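Local coordinates for protein dextranase (Pseudarthrobacter oxydans, PDB 6NZS) that catalyses the endohydrolysis of alpha-1,6-glucosidic linkages in dextran, as a member of glycoside hydrolase family 49, at residues A[414-419]-A[469-474]; A[448-453]-A[500-505]. All coordinates share one frame; numbering follows the deposited sequence.

Contact 1: residues A[414-419]-A[469-474]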
loop_
_atom_site.group_PDB
_atom_site.type_symbol
_atom_site.label_atom_id
_atom_site.label_comp_id
_atom_site.label_asym_id
_atom_site.label_seq_id
_atom_site.Cartn_x
_atom_site.Cartn_y
_atom_site.Cartn_z
ATOM N N ILE A 414 1.332 9.845 -2.236
ATOM C CA ILE A 414 0.124 10.544 -1.798
ATOM C C ILE A 414 -0.463 11.313 -2.980
ATOM O O ILE A 414 0.260 12.022 -3.685
ATOM C CB ILE A 414 0.475 11.506 -0.654
ATOM C CG1 ILE A 414 0.777 10.721 0.624
ATOM C CG2 ILE A 414 -0.645 12.523 -0.435
ATOM C CD1 ILE A 414 1.720 11.439 1.585
ATOM N N GLN A 415 -1.783 11.197 -3.187
ATOM C CA GLN A 415 -2.475 11.823 -4.315
ATOM C C GLN A 415 -3.698 12.585 -3.816
ATOM O O GLN A 415 -4.501 12.032 -3.065
ATOM C CB GLN A 415 -2.959 10.728 -5.269
ATOM C CG GLN A 415 -3.734 11.235 -6.490
ATOM C CD GLN A 415 -2.861 12.062 -7.398
ATOM O OE1 GLN A 415 -2.989 13.282 -7.467
ATOM N NE2 GLN A 415 -1.935 11.397 -8.089
ATOM N N TRP A 416 -3.867 13.835 -4.269
ATOM C CA TRP A 416 -5.134 14.539 -4.069
ATOM C C TRP A 416 -5.641 15.226 -5.331
ATOM O O TRP A 416 -6.650 15.945 -5.268
ATOM C CB TRP A 416 -5.105 15.503 -2.868
ATOM C CG TRP A 416 -4.259 16.735 -3.019
ATOM C CD1 TRP A 416 -4.610 17.915 -3.623
ATOM C CD2 TRP A 416 -2.925 16.921 -2.524
ATOM N NE1 TRP A 416 -3.573 18.816 -3.532
ATOM C CE2 TRP A 416 -2.528 18.232 -2.865
ATOM C CE3 TRP A 416 -2.035 16.111 -1.808
ATOM C CZ2 TRP A 416 -1.277 18.748 -2.524
ATOM C CZ3 TRP A 416 -0.783 16.622 -1.480
ATOM C CH2 TRP A 416 -0.417 17.927 -1.842
ATOM N N GLY A 417 -4.997 15.002 -6.476
ATOM C CA GLY A 417 -5.407 15.609 -7.729
ATOM C C GLY A 417 -6.348 14.763 -8.564
ATOM O O GLY A 417 -7.251 14.107 -8.023
ATOM N N TRP A 418 -6.133 14.785 -9.888
ATOM C CA TRP A 418 -6.928 14.112 -10.925
ATOM C C TRP A 418 -8.221 14.840 -11.290
ATOM O O TRP A 418 -8.656 14.771 -12.444
ATOM C CB TRP A 418 -7.235 12.642 -10.613
ATOM C CG TRP A 418 -6.055 11.691 -10.605
ATOM C CD1 TRP A 418 -5.634 10.925 -9.549
ATOM C CD2 TRP A 418 -5.196 11.358 -11.712
ATOM N NE1 TRP A 418 -4.552 10.160 -9.923
ATOM C CE2 TRP A 418 -4.263 10.406 -11.241
ATOM C CE3 TRP A 418 -5.110 11.790 -13.043
ATOM C CZ2 TRP A 418 -3.269 9.865 -12.056
ATOM C CZ3 TRP A 418 -4.121 11.245 -13.856
ATOM C CH2 TRP A 418 -3.206 10.299 -13.354
ATOM N N THR A 419 -8.880 15.467 -10.321
ATOM C CA THR A 419 -10.067 16.282 -10.569
ATOM C C THR A 419 -10.053 17.424 -9.568
ATOM O O THR A 419 -9.389 17.332 -8.529
ATOM C CB THR A 419 -11.380 15.490 -10.387
ATOM O OG1 THR A 419 -11.607 15.205 -8.996
ATOM C CG2 THR A 419 -11.406 14.192 -11.164
ATOM N N THR A 469 -13.775 25.383 -6.334
ATOM C CA THR A 469 -13.520 24.291 -5.408
ATOM C C THR A 469 -12.264 24.623 -4.611
ATOM O O THR A 469 -11.419 25.402 -5.061
ATOM C CB THR A 469 -13.341 22.958 -6.151
ATOM O OG1 THR A 469 -12.219 23.046 -7.038
ATOM C CG2 THR A 469 -14.591 22.622 -6.964
ATOM N N THR A 470 -12.159 24.044 -3.411
ATOM C CA THR A 470 -11.053 24.349 -2.511
ATOM C C THR A 470 -10.550 23.087 -1.825
ATOM O O THR A 470 -11.337 22.338 -1.239
ATOM C CB THR A 470 -11.473 25.372 -1.450
ATOM O OG1 THR A 470 -11.977 26.543 -2.101
ATOM C CG2 THR A 470 -10.286 25.771 -0.603
ATOM N N VAL A 471 -9.238 22.873 -1.897
ATOM C CA VAL A 471 -8.526 21.866 -1.116
ATOM C C VAL A 471 -7.743 22.621 -0.048
ATOM O O VAL A 471 -6.879 23.445 -0.376
ATOM C CB VAL A 471 -7.589 21.045 -2.017
ATOM C CG1 VAL A 471 -6.679 20.150 -1.185
ATOM C CG2 VAL A 471 -8.406 20.240 -3.015
ATOM N N LYS A 472 -8.038 22.359 1.227
ATOM C CA LYS A 472 -7.417 23.163 2.273
ATOM C C LYS A 472 -7.195 22.368 3.553
ATOM O O LYS A 472 -7.851 21.356 3.816
ATOM C CB LYS A 472 -8.234 24.429 2.566
ATOM C CG LYS A 472 -9.623 24.147 3.102
ATOM C CD LYS A 472 -10.376 25.446 3.344
ATOM C CE LYS A 472 -11.732 25.171 3.962
ATOM N NZ LYS A 472 -12.528 26.424 4.065
ATOM N N ASN A 473 -6.256 22.865 4.362
ATOM C CA ASN A 473 -6.052 22.375 5.721
ATOM C C ASN A 473 -5.692 20.892 5.728
ATOM O O ASN A 473 -6.337 20.070 6.377
ATOM C CB ASN A 473 -7.265 22.677 6.604
ATOM C CG ASN A 473 -7.516 24.163 6.747
ATOM O OD1 ASN A 473 -6.578 24.951 6.875
ATOM N ND2 ASN A 473 -8.786 24.555 6.711
ATOM N N MET A 474 -4.643 20.558 4.985
ATOM C CA MET A 474 -4.113 19.203 4.931
ATOM C C MET A 474 -2.714 19.246 5.513
ATOM O O MET A 474 -1.876 20.034 5.058
ATOM C CB MET A 474 -4.079 18.682 3.496
ATOM C CG MET A 474 -5.410 18.794 2.783
ATOM S SD MET A 474 -5.604 17.532 1.515
ATOM C CE MET A 474 -4.265 17.961 0.425
#

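Contact 2: residues A[448-453]-A[500-505]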
loop_
_atom_site.group_PDB
_atom_site.type_symbol
_atom_site.label_atom_id
_atom_site.label_comp_id
_atom_site.label_asym_id
_atom_site.label_seq_id
_atom_site.Cartn_x
_atom_site.Cartn_y
_atom_site.Cartn_z
ATOM N N CYS A 448 6.158 11.444 -7.676
ATOM C CA CYS A 448 6.749 12.046 -6.479
ATOM C C CYS A 448 6.105 11.525 -5.203
ATOM O O CYS A 448 5.102 10.806 -5.245
ATOM C CB CYS A 448 6.705 13.582 -6.481
ATOM S SG CYS A 448 7.297 14.379 -7.986
ATOM N N ILE A 449 6.672 11.902 -4.057
ATOM C CA ILE A 449 6.109 11.478 -2.778
ATOM C C ILE A 449 4.712 12.065 -2.580
ATOM O O ILE A 449 3.780 11.360 -2.178
ATOM C CB ILE A 449 7.070 11.832 -1.630
ATOM C CG1 ILE A 449 8.452 11.193 -1.858
ATOM C CG2 ILE A 449 6.474 11.403 -0.295
ATOM C CD1 ILE A 449 8.450 9.662 -1.882
ATOM N N LEU A 450 4.546 13.364 -2.849
ATOM C CA LEU A 450 3.258 14.049 -2.729
ATOM C C LEU A 450 2.848 14.632 -4.080
ATOM O O LEU A 450 3.682 15.174 -4.811
ATOM C CB LEU A 450 3.326 15.158 -1.669
ATOM C CG LEU A 450 3.691 14.689 -0.262
ATOM C CD1 LEU A 450 5.099 15.131 0.117
ATOM C CD2 LEU A 450 2.662 15.202 0.745
ATOM N N ASN A 451 1.554 14.551 -4.404
ATOM C CA ASN A 451 1.129 14.866 -5.764
ATOM C C ASN A 451 -0.324 15.313 -5.797
ATOM O O ASN A 451 -1.180 14.719 -5.142
ATOM C CB ASN A 451 1.315 13.606 -6.621
ATOM C CG ASN A 451 1.009 13.798 -8.101
ATOM O OD1 ASN A 451 0.402 12.916 -8.704
ATOM N ND2 ASN A 451 1.459 14.902 -8.700
ATOM N N SER A 452 -0.574 16.364 -6.570
ATOM C CA SER A 452 -1.881 16.647 -7.162
ATOM C C SER A 452 -1.685 16.507 -8.666
ATOM O O SER A 452 -1.184 17.424 -9.326
ATOM C CB SER A 452 -2.372 18.045 -6.809
ATOM O OG SER A 452 -3.505 18.377 -7.618
ATOM N N SER A 453 -2.048 15.348 -9.204
ATOM C CA SER A 453 -1.920 15.132 -10.636
ATOM C C SER A 453 -2.861 16.059 -11.401
ATOM O O SER A 453 -3.899 16.499 -10.886
ATOM C CB SER A 453 -2.248 13.681 -10.985
ATOM O OG SER A 453 -2.082 13.441 -12.381
ATOM N N ILE A 500 -1.580 23.941 3.189
ATOM C CA ILE A 500 -1.052 22.589 3.069
ATOM C C ILE A 500 0.283 22.578 3.793
ATOM O O ILE A 500 1.145 23.421 3.524
ATOM C CB ILE A 500 -0.871 22.212 1.589
ATOM C CG1 ILE A 500 -2.134 22.536 0.774
ATOM C CG2 ILE A 500 -0.422 20.747 1.463
ATOM C CD1 ILE A 500 -3.396 21.831 1.241
ATOM N N HIS A 501 0.459 21.649 4.725
ATOM C CA HIS A 501 1.656 21.622 5.551
ATOM C C HIS A 501 2.322 20.265 5.398
ATOM O O HIS A 501 1.674 19.232 5.587
ATOM C CB HIS A 501 1.299 21.883 7.017
ATOM C CG HIS A 501 2.451 22.360 7.844
ATOM N ND1 HIS A 501 2.578 23.668 8.266
ATOM C CD2 HIS A 501 3.530 21.700 8.327
ATOM C CE1 HIS A 501 3.688 23.788 8.976
ATOM N NE2 HIS A 501 4.283 22.607 9.030
ATOM N N VAL A 502 3.610 20.273 5.050
ATOM C CA VAL A 502 4.426 19.062 4.966
ATOM C C VAL A 502 5.582 19.248 5.937
ATOM O O VAL A 502 6.486 20.058 5.685
ATOM C CB VAL A 502 4.935 18.811 3.538
ATOM C CG1 VAL A 502 5.747 17.516 3.475
ATOM C CG2 VAL A 502 3.771 18.758 2.549
ATOM N N LYS A 503 5.549 18.522 7.049
ATOM C CA LYS A 503 6.543 18.649 8.105
ATOM C C LYS A 503 7.367 17.371 8.184
ATOM O O LYS A 503 6.815 16.265 8.246
ATOM C CB LYS A 503 5.880 18.924 9.459
ATOM C CG LYS A 503 6.881 19.160 10.576
ATOM C CD LYS A 503 6.198 19.623 11.866
ATOM C CE LYS A 503 7.240 19.915 12.935
ATOM N NZ LYS A 503 6.652 20.594 14.127
ATOM N N ASN A 504 8.689 17.520 8.197
ATOM C CA ASN A 504 9.610 16.385 8.291
ATOM C C ASN A 504 9.408 15.371 7.163
ATOM O O ASN A 504 9.383 14.155 7.384
ATOM C CB ASN A 504 9.591 15.710 9.671
ATOM C CG ASN A 504 10.744 14.722 9.842
ATOM O OD1 ASN A 504 11.813 14.886 9.237
ATOM N ND2 ASN A 504 10.527 13.683 10.641
ATOM N N LEU A 505 9.275 15.878 5.940
ATOM C CA LEU A 505 9.536 15.053 4.763
ATOM C C LEU A 505 11.047 14.902 4.694
ATOM O O LEU A 505 11.759 15.848 4.339
ATOM C CB LEU A 505 8.998 15.729 3.504
ATOM C CG LEU A 505 9.434 15.085 2.181
ATOM C CD1 LEU A 505 8.960 13.636 2.107
ATOM C CD2 LEU A 505 8.946 15.880 0.982
#

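Contact 1: residues A[414-419]-A[469-474]
The terminal methyl of Met474 lies over one face of the Trp416 indole, off the middle of the ring system and almost directly above CD2, one of the two atoms the rings share, with CE 3.4 Å from Trp416 CD2. It makes a CH-pi contact: CE is 3.6 Å from the centroid of the five-membered ring, 20° off its normal. Behind the methyl, Met474 SD lies 5.0 Å from the same centroid, above the same face and at a distance, so the pair is also a Met-aromatic contact, led by the methyl. The bend at chi3 (-62°) folds CE back onto the ring. Val471 approaches obliquely with a single branch, CG1, which is 3.9 Å from Trp416 CD1 near the pyrrole corner. With an alanine in place of Trp416, Met474 CE would probably lose the surface it rests on and be free to turn, and a gap would be likely beside Val471 CG1. Just past the tryptophan, the backbone is fixed by Gly417 N, which donates 2.8 Å to an in-plane lone pair of Gln415 OE1. Across the contact, Asn473 has left-handed backbone angles that bend the strand between Val471 and Met474, and both of these point inward. Ile423 of strand 423-435 touches both residues as well. Hydrophobic side chains filling the space between two sheets in this way are characteristic of the core of a right-handed parallel beta-helix.

Contact 2: residues A[448-453]-A[500-505]
Asn451 ND2 is gripped by two backbone carbonyls, those of Tyr445 and Arg490, while the residue before it, Leu450, points the other way and meets Val502 and Leu505. This is the interior of the parallel beta-helix of the family: strand 450-452 belongs to one sheet and strand 495-507 to another, and the space between them is filled by aliphatic side chains, with no hydrogen bond joining the two segments. Leu450 and Val502 reach toward each other tip to tip, methyl against methyl. Leu450 CD2 is 4.1 Å from Val502 CG2. Leu450 CD1 also approaches Val502 CG1, so each branch of the leucine has its own counterpart on the valine. The chi2 of Leu450, 109°, lies well away from a staggered value, which suggests that the fork is turned to fit these neighbours. Leu505 comes in alongside, running past Leu450 in the opposite direction. Its CG, anti to the backbone N (chi1 169°), directs the fork toward strand 450-452, where its two methyls meet different partners. One of them, Leu505 CD2, sits 4.0 Å from Leu450 CD1. Between Val502 and Leu505 the strand bends at Asn504, whose backbone is left-handed and whose ND2 bonds to Asn478 OD1 on the neighbouring strand; Val502 before the bend and Leu505 after it both point inward. At the start of the segment, Cys448 is tied by its disulfide to Cys487. Ile449, next to that cysteine, crosses Leu505 obliquely and touches it with its short branch: Ile449 CG2 lies 4.1 Å from Leu505 CD1.

In the fold
From the N terminus, the chain passes the Ig-like domain and enters the beta-helix, reaching 414-419 first, then 448-453, 469-474 and 500-505. Contact 1 therefore closes a loop of 49 residues and contact 2 one of 46, and the two cross, since their segments alternate. Each spans the interior from the sheet holding strands 414-415 and 450-452 to the side formed by strands 469-482 and 495-507, one coil further along. Their centres are about 11 Å apart. Direct bonds join the two contacts on both sides: Gln415 NE2 probably bonds to Asn451 OD1, and Met474 O to His501 N, tying successive coils together.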